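Local coordinates for dihydrofolate reductase, putative (Aspergillus flavus, PDB 6DRS), which probably catalyses the NADPH-dependent reduction of dihydrofolate to tetrahydrofolate, and binds an antifolate inhibitor alongside its dinucleotide cofactor, at residues 24-29 and 157-162; 41-46 and 177-182; 49-54 and 123-128; 81-86 and 140-145. All coordinates share one frame; numbering follows the deposited sequence.

Contact 1 of 4, residues 24-29 and 157-162. With NAP (NADP nicotinamide-adenine-dinucleotide phosphate), chain H.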
# COMPACT_ATOMS: atom_id res chain seq x y z
N LEU A 24 14.40 -3.58 8.10
CA LEU A 24 13.30 -2.62 7.87
C LEU A 24 12.00 -3.24 8.39
O LEU A 24 11.40 -4.10 7.74
CB LEU A 24 13.23 -2.31 6.37
CG LEU A 24 14.45 -1.60 5.76
CD1 LEU A 24 14.23 -1.38 4.27
CD2 LEU A 24 14.75 -0.27 6.47
N GLY A 25 11.61 -2.86 9.60
CA GLY A 25 10.48 -3.49 10.25
C GLY A 25 9.19 -2.88 9.71
O GLY A 25 9.12 -1.65 9.52
N ILE A 26 8.18 -3.72 9.49
CA ILE A 26 6.92 -3.28 8.87
C ILE A 26 5.71 -3.71 9.70
O ILE A 26 4.67 -3.07 9.58
CB ILE A 26 6.81 -3.74 7.40
CG1 ILE A 26 6.71 -5.27 7.30
CG2 ILE A 26 7.96 -3.17 6.57
CD1 ILE A 26 6.16 -5.76 5.99
N GLY A 27 5.84 -4.72 10.56
CA GLY A 27 4.67 -5.27 11.25
C GLY A 27 5.00 -5.95 12.58
O GLY A 27 6.13 -6.43 12.79
N LEU A 28 4.02 -5.99 13.47
CA LEU A 28 4.12 -6.67 14.77
C LEU A 28 2.72 -7.20 15.12
O LEU A 28 1.77 -6.42 15.17
CB LEU A 28 4.56 -5.66 15.84
CG LEU A 28 4.52 -6.17 17.30
CD1 LEU A 28 5.60 -7.21 17.57
CD2 LEU A 28 4.57 -5.02 18.30
N ASN A 29 2.62 -8.51 15.38
CA ASN A 29 1.37 -9.09 15.94
C ASN A 29 0.19 -8.84 14.99
O ASN A 29 -0.89 -8.46 15.43
CB ASN A 29 1.09 -8.57 17.36
CG ASN A 29 2.01 -9.14 18.43
OD1 ASN A 29 2.45 -10.29 18.33
ND2 ASN A 29 2.30 -8.34 19.46
N GLY A 157 1.48 -5.07 0.27
CA GLY A 157 1.95 -5.93 1.35
C GLY A 157 1.13 -7.20 1.57
O GLY A 157 0.16 -7.48 0.85
N GLY A 158 1.53 -8.00 2.57
CA GLY A 158 2.69 -7.70 3.41
C GLY A 158 3.97 -8.36 2.92
O GLY A 158 4.21 -8.46 1.72
N ALA A 159 4.80 -8.82 3.86
CA ALA A 159 6.15 -9.31 3.54
C ALA A 159 6.10 -10.44 2.51
O ALA A 159 6.89 -10.43 1.60
CB ALA A 159 6.89 -9.74 4.79
N GLU A 160 5.16 -11.39 2.63
CA GLU A 160 5.14 -12.56 1.69
C GLU A 160 4.80 -12.09 0.27
O GLU A 160 5.46 -12.49 -0.69
CB GLU A 160 4.17 -13.65 2.14
CG GLU A 160 4.56 -14.32 3.45
CD GLU A 160 3.63 -15.45 3.89
OE1 GLU A 160 3.45 -15.65 5.13
OE2 GLU A 160 3.07 -16.12 3.00
N ILE A 161 3.77 -11.25 0.15
CA ILE A 161 3.36 -10.69 -1.14
C ILE A 161 4.49 -9.81 -1.72
O ILE A 161 4.78 -9.93 -2.92
CB ILE A 161 2.01 -9.95 -1.02
CG1 ILE A 161 0.82 -10.88 -1.28
CG2 ILE A 161 1.94 -8.75 -1.95
CD1 ILE A 161 0.97 -12.28 -0.73
N TYR A 162 5.14 -8.96 -0.90
CA TYR A 162 6.24 -8.11 -1.40
C TYR A 162 7.37 -9.00 -1.95
O TYR A 162 7.94 -8.71 -3.02
CB TYR A 162 6.87 -7.27 -0.29
CG TYR A 162 6.07 -6.10 0.22
CD1 TYR A 162 5.43 -5.21 -0.63
CD2 TYR A 162 5.97 -5.87 1.58
CE1 TYR A 162 4.71 -4.13 -0.15
CE2 TYR A 162 5.25 -4.80 2.08
CZ TYR A 162 4.63 -3.92 1.22
OH TYR A 162 3.92 -2.89 1.75
PA NAP H . 0.95 -11.08 4.01
O1A NAP H . 0.11 -9.84 4.14
O2A NAP H . 2.07 -11.33 3.06
O5B NAP H . -0.07 -12.34 3.90
C5B NAP H . 0.33 -13.72 4.03
C4B NAP H . -0.83 -14.52 3.50
O4B NAP H . -0.99 -14.25 2.10
C3B NAP H . -0.64 -16.03 3.57
O3B NAP H . -1.04 -16.53 4.85
C2B NAP H . -1.55 -16.51 2.45
O2B NAP H . -2.92 -16.36 2.85
C1B NAP H . -1.39 -15.44 1.40
N9A NAP H . -0.33 -15.77 0.47
C8A NAP H . 0.93 -15.36 0.68
N7A NAP H . 1.73 -15.80 -0.32
C5A NAP H . 0.96 -16.50 -1.19
C6A NAP H . 1.21 -17.22 -2.46
N6A NAP H . 2.45 -17.22 -2.95
N1A NAP H . 0.19 -17.83 -3.10
C2A NAP H . -1.04 -17.78 -2.57
N3A NAP H . -1.33 -17.13 -1.40
C4A NAP H . -0.40 -16.49 -0.67
O3 NAP H . 1.41 -11.42 5.55
PN NAP H . 2.79 -11.03 6.32
O1N NAP H . 3.97 -11.14 5.44
O2N NAP H . 2.68 -11.85 7.58
O5D NAP H . 2.54 -9.50 6.70
C5D NAP H . 1.44 -9.12 7.49
C4D NAP H . 2.06 -8.12 8.45
O4D NAP H . 2.72 -7.12 7.68
C3D NAP H . 1.09 -7.42 9.37
O3D NAP H . 1.78 -7.21 10.63
C2D NAP H . 0.87 -6.11 8.66
O2D NAP H . 0.49 -5.11 9.58
C1D NAP H . 2.22 -5.83 8.05
N1N NAP H . 2.14 -4.92 6.88
C2N NAP H . 2.80 -3.74 6.96
C3N NAP H . 2.76 -2.81 5.90
C7N NAP H . 3.52 -1.49 6.01
O7N NAP H . 3.58 -0.71 5.05
N7N NAP H . 4.12 -1.21 7.18
C4N NAP H . 1.97 -3.12 4.77
C5N NAP H . 1.30 -4.34 4.74
C6N NAP H . 1.39 -5.23 5.81
P2B NAP H . -3.75 -17.60 3.45
O1X NAP H . -3.12 -17.91 4.80
O2X NAP H . -5.11 -16.98 3.70
O3X NAP H . -3.49 -18.61 2.37
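I26 meets the start of helix 159-167 through one methyl. Its CD1 lies 4.2 Å from A159 CB and 4.1 Å from Y162 CE2, coming to the tyrosine ring at the edge, near its plane. The longer isoleucine branch suits the place, since I26 CA and A159 CA are 8.1 Å apart; chi1 of 66° sets CG1 between the backbone N and the carbonyl carbon, and CD1 then extends across the gap. The same methyl sits beside the nicotinamide of NADP, whose carboxamide N7N donates to I26 O at 3.1 Å with an angle of 159°.

The other segment holds the diphosphate. G158 N donates to NAP O1A at 2.8 Å and E160 N to NAP O1N at 3.1 Å, while E160 N and I161 N make weak bonds to O2A. G157 and G158, joined by a cis peptide, form the Gly-Gly turn characteristic of dihydrofolate reductases, and G158 is the N-cap of the helix, whose positive end probably steadies the phosphate charge. Lacking side chains, these glycines can lie close to the cofactor: G157 CA comes within 3.8 Å of NAP C5N and also covers one face of the Y162 ring. G27 CA likewise approaches the ribose hydroxyl O3D at 3.5 Å.

Farther out, a classic beta bulge sets I26 and G27 together opposite T197 of the neighbouring strand. The tyrosine is fixed at both ends, by its backbone N donating to G158 O and by its hydroxyl hydrogen-bonding to I10 O, while F199 meets its ring and V155 packs on its side chain.

Contact 2 of 4, residues 41-46 and 177-182. With H8A (3-{[(3R)-7,9-diamino-3-methyl-2,3-dihydrofuro[2,3-f]quinazolin-4-yl]oxy}benzonitrile), chain G.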
# COMPACT_ATOMS: atom_id res chain seq x y z
N MET A 41 -0.98 7.48 6.79
CA MET A 41 -2.31 6.96 6.47
C MET A 41 -2.95 7.77 5.34
O MET A 41 -3.51 7.19 4.40
CB MET A 41 -3.26 7.13 7.66
CG MET A 41 -2.94 6.23 8.81
SD MET A 41 -3.12 4.50 8.35
CE MET A 41 -3.20 3.82 10.02
N SER A 42 -2.95 9.09 5.47
CA SER A 42 -3.61 9.90 4.47
C SER A 42 -2.81 9.86 3.15
O SER A 42 -3.39 9.82 2.04
CB SER A 42 -3.88 11.30 4.99
OG SER A 42 -2.68 12.04 5.15
N PHE A 43 -1.48 9.81 3.27
CA PHE A 43 -0.62 9.69 2.13
C PHE A 43 -0.90 8.37 1.41
O PHE A 43 -1.03 8.32 0.18
CB PHE A 43 0.86 9.84 2.51
CG PHE A 43 1.83 9.52 1.39
CD1 PHE A 43 2.21 10.49 0.46
CD2 PHE A 43 2.39 8.25 1.27
CE1 PHE A 43 3.13 10.19 -0.54
CE2 PHE A 43 3.29 7.95 0.26
CZ PHE A 43 3.65 8.92 -0.66
N PHE A 44 -0.99 7.30 2.18
CA PHE A 44 -1.25 5.98 1.60
C PHE A 44 -2.61 6.00 0.89
O PHE A 44 -2.75 5.44 -0.18
CB PHE A 44 -1.22 4.88 2.66
CG PHE A 44 -1.74 3.54 2.17
CD1 PHE A 44 -0.90 2.65 1.50
CD2 PHE A 44 -3.06 3.16 2.39
CE1 PHE A 44 -1.37 1.42 1.06
CE2 PHE A 44 -3.53 1.94 1.93
CZ PHE A 44 -2.69 1.07 1.27
N ALA A 45 -3.60 6.64 1.54
CA ALA A 45 -4.96 6.66 1.05
C ALA A 45 -5.02 7.45 -0.27
O ALA A 45 -5.49 6.92 -1.29
CB ALA A 45 -5.90 7.21 2.10
N ARG A 46 -4.48 8.67 -0.27
CA ARG A 46 -4.53 9.55 -1.46
C ARG A 46 -3.79 8.90 -2.62
O ARG A 46 -4.30 8.87 -3.72
CB ARG A 46 -3.92 10.93 -1.21
CG ARG A 46 -4.69 11.75 -0.19
CD ARG A 46 -4.10 13.16 -0.25
NE ARG A 46 -2.67 13.15 -0.00
CZ ARG A 46 -2.09 13.16 1.20
NH1 ARG A 46 -2.81 13.31 2.30
NH2 ARG A 46 -0.78 13.06 1.29
N VAL A 177 7.67 2.81 -3.33
CA VAL A 177 7.40 4.06 -2.65
C VAL A 177 7.42 3.80 -1.13
O VAL A 177 6.56 3.05 -0.59
CB VAL A 177 6.05 4.64 -3.11
CG1 VAL A 177 5.64 5.84 -2.27
CG2 VAL A 177 6.11 4.96 -4.59
N MET A 178 8.40 4.37 -0.44
CA MET A 178 8.63 3.94 0.94
C MET A 178 8.48 5.13 1.89
O MET A 178 9.07 6.20 1.65
CB MET A 178 10.01 3.31 1.11
CG MET A 178 10.28 2.90 2.56
SD MET A 178 11.85 2.04 2.82
CE MET A 178 11.61 0.50 1.93
N THR A 179 7.69 4.96 2.96
CA THR A 179 7.70 5.93 4.03
C THR A 179 8.65 5.42 5.12
O THR A 179 8.42 4.34 5.69
CB THR A 179 6.31 6.14 4.63
OG1 THR A 179 5.37 6.46 3.60
CG2 THR A 179 6.33 7.21 5.70
N ASN A 180 9.72 6.18 5.39
CA ASN A 180 10.66 5.90 6.51
C ASN A 180 10.08 6.49 7.80
O ASN A 180 9.68 7.65 7.83
CB ASN A 180 12.06 6.49 6.31
CG ASN A 180 12.70 5.89 5.09
OD1 ASN A 180 12.53 4.70 4.84
ND2 ASN A 180 13.32 6.73 4.28
N VAL A 181 10.04 5.63 8.82
CA VAL A 181 9.46 5.96 10.13
C VAL A 181 10.56 5.76 11.19
O VAL A 181 11.13 4.68 11.29
CB VAL A 181 8.21 5.10 10.44
CG1 VAL A 181 7.72 5.32 11.87
CG2 VAL A 181 7.09 5.37 9.45
N GLU A 182 10.83 6.80 11.96
CA GLU A 182 11.84 6.74 13.00
C GLU A 182 11.30 7.36 14.28
O GLU A 182 10.57 8.35 14.21
CB GLU A 182 13.09 7.50 12.57
CG GLU A 182 14.11 6.60 11.93
CD GLU A 182 15.27 7.30 11.25
OE1 GLU A 182 15.57 8.45 11.63
OE2 GLU A 182 15.85 6.69 10.33
C2 H8A G . -1.63 1.11 6.18
C3 H8A G . -0.72 2.15 5.98
C4 H8A G . 0.26 2.03 4.97
C5 H8A G . 0.35 0.87 4.18
C6 H8A G . -0.61 -0.14 4.40
C7 H8A G . -1.55 -0.02 5.39
C8 H8A G . 1.31 0.81 3.19
O1 H8A G . -2.60 1.20 7.14
C10 H8A G . 2.10 2.93 3.78
C14 H8A G . -3.92 1.50 6.88
C15 H8A G . -4.89 1.17 7.86
C16 H8A G . -6.24 1.47 7.62
C17 H8A G . -6.62 2.09 6.42
C18 H8A G . -5.69 2.43 5.42
N9 H8A G . 2.18 1.83 3.02
N11 H8A G . 1.18 3.02 4.76
N12 H8A G . 1.38 -0.37 2.33
N13 H8A G . 3.02 4.06 3.62
C19 H8A G . -4.33 2.12 5.68
C20 H8A G . -6.07 3.02 4.28
N21 H8A G . -6.44 3.49 3.24
C22 H8A G . -2.40 -1.20 5.45
C23 H8A G . -1.68 -2.14 4.48
O24 H8A G . -0.74 -1.34 3.74
C25 H8A G . -3.70 -0.88 4.74
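F43 has its ring swung opposite the backbone N (chi1 171°), which carries it off helix 38-49 toward strand 174-183; V177 turns its CG1 the same way relative to its own N (172°). The two side chains cross obliquely, and V177 CG1 stands 4.0 Å from F43 CZ, near the ring plane at its edge. A compact beta-branched valine fits such an edge, while the long, flat phenylalanine bridges helix and sheet. T179 runs alongside the F43 ring, pointing the other way, its OG1 4.2 Å from F43 CD2. That hydroxyl is hydrogen-bonded to D40 OD1 and also lies 3.4 Å from the amino nitrogen N13 of the inhibitor.

One residue on, F44 serves the ligand. Its ring lays one face against the fused ring system, with H8A C5 3.4 Å above the plane and toward the rim, and the nitrile N21 is in plane at the ring edge. M41, bent at its second torsion, brings the sulfur SD to 3.4 Å from H8A C14 of the benzonitrile ring, and A45 CB lies near the nitrile end. M41 and F44 thus supply soft, polarisable surface to aromatic rings.

D40 OD1 and I10 O hydrogen-bond to the inhibitor as well. An acidic residue and a main-chain carbonyl binding a diamino heterocycle, with a helix phenylalanine against its face, make up the classic antifolate pocket of dihydrofolate reductase.

Contact 3 of 4, residues 49-54 and 123-128. With SO4 (sulfate ion), chain D.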
# COMPACT_ATOMS: atom_id res chain seq x y z
N THR A 49 -5.54 5.66 -4.07
CA THR A 49 -6.86 5.97 -4.65
C THR A 49 -6.73 6.73 -5.97
O THR A 49 -7.47 6.44 -6.93
CB THR A 49 -7.72 6.77 -3.66
OG1 THR A 49 -7.68 6.02 -2.43
CG2 THR A 49 -9.15 6.89 -4.13
N ARG A 50 -5.79 7.66 -6.04
CA ARG A 50 -5.65 8.64 -7.13
C ARG A 50 -5.50 7.95 -8.50
O ARG A 50 -4.44 7.37 -8.79
CB ARG A 50 -4.41 9.48 -6.83
CG ARG A 50 -4.21 10.63 -7.81
CD ARG A 50 -3.03 11.54 -7.53
NE ARG A 50 -3.34 12.35 -6.36
CZ ARG A 50 -2.68 12.32 -5.20
NH1 ARG A 50 -3.10 13.05 -4.19
NH2 ARG A 50 -1.59 11.57 -5.06
N PRO A 51 -6.52 8.07 -9.38
CA PRO A 51 -6.50 7.50 -10.74
C PRO A 51 -5.46 8.21 -11.63
O PRO A 51 -5.28 9.43 -11.51
CB PRO A 51 -7.89 7.81 -11.32
CG PRO A 51 -8.74 8.05 -10.11
CD PRO A 51 -7.79 8.80 -9.20
N PRO A 52 -4.75 7.45 -12.48
CA PRO A 52 -3.75 8.04 -13.37
C PRO A 52 -4.41 8.74 -14.57
O PRO A 52 -3.74 9.48 -15.28
CB PRO A 52 -2.92 6.84 -13.87
CG PRO A 52 -3.90 5.67 -13.81
CD PRO A 52 -4.81 5.99 -12.63
N ARG A 53 -5.70 8.48 -14.82
CA ARG A 53 -6.47 9.21 -15.82
C ARG A 53 -7.96 9.04 -15.52
O ARG A 53 -8.34 8.16 -14.76
CB ARG A 53 -6.14 8.71 -17.23
CG ARG A 53 -6.49 7.26 -17.48
CD ARG A 53 -5.61 6.70 -18.58
NE ARG A 53 -6.07 5.36 -18.87
CZ ARG A 53 -5.67 4.27 -18.22
NH1 ARG A 53 -4.63 4.33 -17.39
NH2 ARG A 53 -6.31 3.12 -18.39
N PRO A 54 -8.81 9.88 -16.14
CA PRO A 54 -10.21 9.92 -15.78
C PRO A 54 -10.86 8.57 -16.10
O PRO A 54 -10.43 7.87 -17.03
CB PRO A 54 -10.79 11.08 -16.62
CG PRO A 54 -9.55 11.92 -16.88
CD PRO A 54 -8.57 10.83 -17.23
N GLU A 123 -18.17 11.88 -10.87
CA GLU A 123 -17.48 10.64 -11.21
C GLU A 123 -16.28 10.45 -10.27
O GLU A 123 -15.56 11.40 -9.93
CB GLU A 123 -17.12 10.62 -12.70
CG GLU A 123 -16.10 9.56 -13.06
CD GLU A 123 -16.29 8.84 -14.39
OE1 GLU A 123 -15.94 7.62 -14.47
OE2 GLU A 123 -16.79 9.49 -15.33
N GLY A 124 -16.10 9.21 -9.81
CA GLY A 124 -14.99 8.82 -8.98
C GLY A 124 -14.70 7.35 -9.17
O GLY A 124 -15.48 6.62 -9.81
N PRO A 125 -13.58 6.89 -8.63
CA PRO A 125 -13.17 5.48 -8.79
C PRO A 125 -14.11 4.54 -8.03
O PRO A 125 -14.76 4.97 -7.08
CB PRO A 125 -11.73 5.41 -8.24
CG PRO A 125 -11.57 6.65 -7.41
CD PRO A 125 -12.55 7.68 -7.93
N ILE A 126 -14.21 3.29 -8.46
CA ILE A 126 -15.22 2.42 -7.87
C ILE A 126 -14.60 1.57 -6.75
O ILE A 126 -13.38 1.54 -6.60
CB ILE A 126 -15.98 1.61 -8.94
CG1 ILE A 126 -15.07 0.77 -9.82
CG2 ILE A 126 -16.85 2.55 -9.77
CD1 ILE A 126 -14.59 -0.49 -9.17
N THR A 127 -15.42 0.92 -5.94
CA THR A 127 -14.93 0.04 -4.87
C THR A 127 -15.24 -1.40 -5.24
O THR A 127 -16.41 -1.72 -5.54
CB THR A 127 -15.66 0.36 -3.56
OG1 THR A 127 -15.49 1.76 -3.30
CG2 THR A 127 -15.16 -0.47 -2.40
N ASP A 128 -14.23 -2.26 -5.24
CA ASP A 128 -14.44 -3.67 -5.48
C ASP A 128 -13.47 -4.50 -4.61
O ASP A 128 -12.45 -3.98 -4.15
CB ASP A 128 -14.23 -4.01 -6.95
CG ASP A 128 -14.86 -5.33 -7.37
OD1 ASP A 128 -15.77 -5.82 -6.67
OD2 ASP A 128 -14.41 -5.88 -8.39
S SO4 D . -5.67 14.83 -6.22
O1 SO4 D . -4.57 15.41 -7.03
O2 SO4 D . -6.90 15.64 -6.35
O3 SO4 D . -5.29 14.85 -4.79
O4 SO4 D . -5.90 13.44 -6.68
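Apolar contact between T49, P51 and P125 joins the two loops. P125 CG is the meeting point, 4.1 Å from T49 CG2 and 4.2 Å from P51 CG, and each of the two partners crosses the P125 side chain at about a right angle. Rigid proline rings suit loops without regular structure, since they offer carbon surface and restrain the backbone. Threonine suits the end of a helix for a double reason: its first torsion puts the methyl CG2 opposite the backbone N, where it meets P125, while OG1 hydrogen-bonds back to A45 O, so the polar branch is satisfied within the helix.

The polar interactions belong to R50, whose CB points away from the 123-128 loop. Extended as far as CD and bent at its third torsion (-72°), the side chain presents the edge of its guanidinium to a sulfate ion, probably from the crystallisation liquor. Two bonds form side by side: NE of R50 to sulfate O4 at 2.8 Å (155°) and NH1 of R50 to sulfate O3 at 2.9 Å (169°). NH1 also forms a salt bridge to E225, and NH2 hydrogen-bonds to V223 O, which would help hold the guanidinium in its orientation.

Within the fold, the contact lies at the surface between the segment leading from helix 38-49 to strand 57-63 and the one leading from helix 89-116 to strand 128-132. P51 packs on T56 and P125 on T57, and I126 N bonds to T57 OG1, which ties the second loop to the start of strand 57-63.

Contact 4 of 4, residues 81-86 and 140-145. With NAP (NADP nicotinamide-adenine-dinucleotide phosphate), chain H.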
# COMPACT_ATOMS: atom_id res chain seq x y z
N ILE A 81 -9.88 -1.07 -6.11
CA ILE A 81 -10.11 -2.50 -6.29
C ILE A 81 -9.17 -3.24 -5.31
O ILE A 81 -7.95 -3.06 -5.37
CB ILE A 81 -9.80 -2.88 -7.75
CG1 ILE A 81 -10.75 -2.17 -8.72
CG2 ILE A 81 -9.81 -4.39 -7.94
CD1 ILE A 81 -10.18 -1.96 -10.11
N ASN A 82 -9.74 -3.98 -4.37
CA ASN A 82 -8.96 -4.70 -3.41
C ASN A 82 -8.75 -6.11 -3.94
O ASN A 82 -9.72 -6.77 -4.34
CB ASN A 82 -9.66 -4.72 -2.06
CG ASN A 82 -9.78 -3.35 -1.42
OD1 ASN A 82 -9.21 -3.13 -0.36
ND2 ASN A 82 -10.56 -2.45 -2.01
N VAL A 83 -7.50 -6.55 -4.01
CA VAL A 83 -7.24 -7.88 -4.54
C VAL A 83 -6.53 -8.71 -3.47
O VAL A 83 -5.37 -8.43 -3.15
CB VAL A 83 -6.43 -7.84 -5.85
CG1 VAL A 83 -6.28 -9.24 -6.44
CG2 VAL A 83 -7.05 -6.89 -6.87
N ILE A 84 -7.23 -9.70 -2.91
CA ILE A 84 -6.73 -10.45 -1.74
C ILE A 84 -6.13 -11.77 -2.23
O ILE A 84 -6.82 -12.57 -2.84
CB ILE A 84 -7.84 -10.68 -0.69
CG1 ILE A 84 -8.39 -9.36 -0.14
CG2 ILE A 84 -7.33 -11.58 0.43
CD1 ILE A 84 -9.67 -8.87 -0.77
N VAL A 85 -4.82 -11.96 -1.96
CA VAL A 85 -4.09 -13.16 -2.41
C VAL A 85 -4.05 -14.19 -1.27
O VAL A 85 -3.61 -13.89 -0.15
CB VAL A 85 -2.68 -12.84 -2.92
CG1 VAL A 85 -1.87 -14.10 -3.22
CG2 VAL A 85 -2.74 -11.95 -4.15
N THR A 86 -4.51 -15.41 -1.59
CA THR A 86 -4.74 -16.45 -0.59
C THR A 86 -4.54 -17.83 -1.22
O THR A 86 -4.55 -18.01 -2.45
CB THR A 86 -6.12 -16.33 0.06
OG1 THR A 86 -6.15 -17.31 1.10
CG2 THR A 86 -7.25 -16.62 -0.90
N GLU A 140 -3.31 -10.94 -13.44
CA GLU A 140 -4.13 -11.41 -14.55
C GLU A 140 -5.61 -11.07 -14.31
O GLU A 140 -6.27 -10.46 -15.17
CB GLU A 140 -3.99 -12.92 -14.67
CG GLU A 140 -3.33 -13.37 -15.94
CD GLU A 140 -2.76 -14.76 -15.71
OE1 GLU A 140 -3.47 -15.58 -15.09
OE2 GLU A 140 -1.61 -15.01 -16.11
N ASP A 141 -6.13 -11.49 -13.16
CA ASP A 141 -7.51 -11.33 -12.79
C ASP A 141 -7.93 -9.86 -12.89
O ASP A 141 -9.00 -9.61 -13.45
CB ASP A 141 -7.80 -11.85 -11.38
CG ASP A 141 -7.77 -13.36 -11.24
OD1 ASP A 141 -7.59 -14.04 -12.27
OD2 ASP A 141 -7.90 -13.84 -10.10
N VAL A 142 -7.16 -8.91 -12.33
CA VAL A 142 -7.62 -7.51 -12.44
C VAL A 142 -7.57 -7.03 -13.89
O VAL A 142 -8.46 -6.29 -14.29
CB VAL A 142 -6.91 -6.48 -11.53
CG1 VAL A 142 -7.64 -6.25 -10.24
CG2 VAL A 142 -5.41 -6.66 -11.37
N GLU A 143 -6.53 -7.40 -14.64
CA GLU A 143 -6.43 -7.01 -16.06
C GLU A 143 -7.68 -7.50 -16.80
O GLU A 143 -8.37 -6.70 -17.43
CB GLU A 143 -5.15 -7.56 -16.70
CG GLU A 143 -3.94 -6.65 -16.53
CD GLU A 143 -2.60 -7.36 -16.31
OE1 GLU A 143 -2.55 -8.60 -16.47
OE2 GLU A 143 -1.60 -6.67 -15.99
N GLU A 144 -8.00 -8.78 -16.65
CA GLU A 144 -9.15 -9.40 -17.31
C GLU A 144 -10.47 -8.73 -16.89
O GLU A 144 -11.32 -8.47 -17.74
CB GLU A 144 -9.15 -10.92 -17.10
CG GLU A 144 -10.47 -11.59 -17.43
CD GLU A 144 -10.69 -11.93 -18.90
OE1 GLU A 144 -10.95 -13.12 -19.21
OE2 GLU A 144 -10.60 -11.01 -19.75
N LYS A 145 -10.66 -8.43 -15.61
CA LYS A 145 -11.96 -7.91 -15.19
C LYS A 145 -12.10 -6.43 -15.59
O LYS A 145 -13.19 -6.00 -15.94
CB LYS A 145 -12.25 -8.14 -13.71
CG LYS A 145 -13.61 -7.64 -13.24
CD LYS A 145 -14.06 -8.04 -11.83
CE LYS A 145 -15.31 -7.29 -11.41
NZ LYS A 145 -15.86 -7.71 -10.10
PA NAP H . 0.95 -11.08 4.01
O1A NAP H . 0.11 -9.84 4.14
O2A NAP H . 2.07 -11.33 3.06
O5B NAP H . -0.07 -12.34 3.90
C5B NAP H . 0.33 -13.72 4.03
C4B NAP H . -0.83 -14.52 3.50
O4B NAP H . -0.99 -14.25 2.10
C3B NAP H . -0.64 -16.03 3.57
O3B NAP H . -1.04 -16.53 4.85
C2B NAP H . -1.55 -16.51 2.45
O2B NAP H . -2.92 -16.36 2.85
C1B NAP H . -1.39 -15.44 1.40
N9A NAP H . -0.33 -15.77 0.47
C8A NAP H . 0.93 -15.36 0.68
N7A NAP H . 1.73 -15.80 -0.32
C5A NAP H . 0.96 -16.50 -1.19
C6A NAP H . 1.21 -17.22 -2.46
N6A NAP H . 2.45 -17.22 -2.95
N1A NAP H . 0.19 -17.83 -3.10
C2A NAP H . -1.04 -17.78 -2.57
N3A NAP H . -1.33 -17.13 -1.40
C4A NAP H . -0.40 -16.49 -0.67
O3 NAP H . 1.41 -11.42 5.55
PN NAP H . 2.79 -11.03 6.32
O1N NAP H . 3.97 -11.14 5.44
O2N NAP H . 2.68 -11.85 7.58
O5D NAP H . 2.54 -9.50 6.70
C5D NAP H . 1.44 -9.12 7.49
C4D NAP H . 2.06 -8.12 8.45
O4D NAP H . 2.72 -7.12 7.68
C3D NAP H . 1.09 -7.42 9.37
O3D NAP H . 1.78 -7.21 10.63
C2D NAP H . 0.87 -6.11 8.66
O2D NAP H . 0.49 -5.11 9.58
C1D NAP H . 2.22 -5.83 8.05
N1N NAP H . 2.14 -4.92 6.88
C2N NAP H . 2.80 -3.74 6.96
C3N NAP H . 2.76 -2.81 5.90
C7N NAP H . 3.52 -1.49 6.01
O7N NAP H . 3.58 -0.71 5.05
N7N NAP H . 4.12 -1.21 7.18
C4N NAP H . 1.97 -3.12 4.77
C5N NAP H . 1.30 -4.34 4.74
C6N NAP H . 1.39 -5.23 5.81
P2B NAP H . -3.75 -17.60 3.45
O1X NAP H . -3.12 -17.91 4.80
O2X NAP H . -5.11 -16.98 3.70
O3X NAP H . -3.49 -18.61 2.37
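V142 presses a single methyl against strand 81-85. Its CG1 is 3.5 Å from V83 CG2, closer than two methyl carbons normally pack, and 3.7 Å from I81 CG2. The chi1 of V142, -94°, is well off a staggered value, consistent with some strain. I81 and V83 both point their CB atoms toward the helix, so their branched side chains form a continuous apolar surface for it, and a short valine allows close approach; V83 and V142 both also touch I130 of the adjoining strand.

The outer side of helix 135-146 is quite different. E140, E143, E144 and K145 are exposed, and charged residues suit it; E143 pairs with R172 and E144 with K147. D141 stands between these two environments, its OD2 hydrogen-bonded to S132 OG.

Beyond the packed part, the strand end meets NADP. The backbone V85 O lies 3.1 Å from NAP C1B, and V85 CG1 comes to 3.6 Å from NAP N3A beside the adenine. T86 OG1, opposite its own N at chi1 -174°, donates to NAP O2X at 2.8 Å. A helix packed on parallel strands, with a strand's C-terminal end holding the 2'-phosphate, is the alpha/beta design of the NADP site in dihydrofolate reductases.

How the contacts relate
Contacts 1 and 4 share NADP: contact 1 holds the nicotinamide and diphosphate, contact 4 the adenosine end, and though their centres are 20 Å apart they touch where I161 CD1 lies 4.2 Å from V85 CG1. Contact 2, centred 14 Å from contact 1, lines the inhibitor pocket, which Y162 of contact 1 also touches; L24 CD1 packs 4.0 Å from M178 CE between them. Contact 3 lies away from the cofactor, about 14 Å from contact 1 at the nearest atoms. It joins contact 4 through a salt bridge, D128 OD2 to K145 NZ at 2.9 Å, and adjoins contact 2 in sequence where helix 38-49 ends.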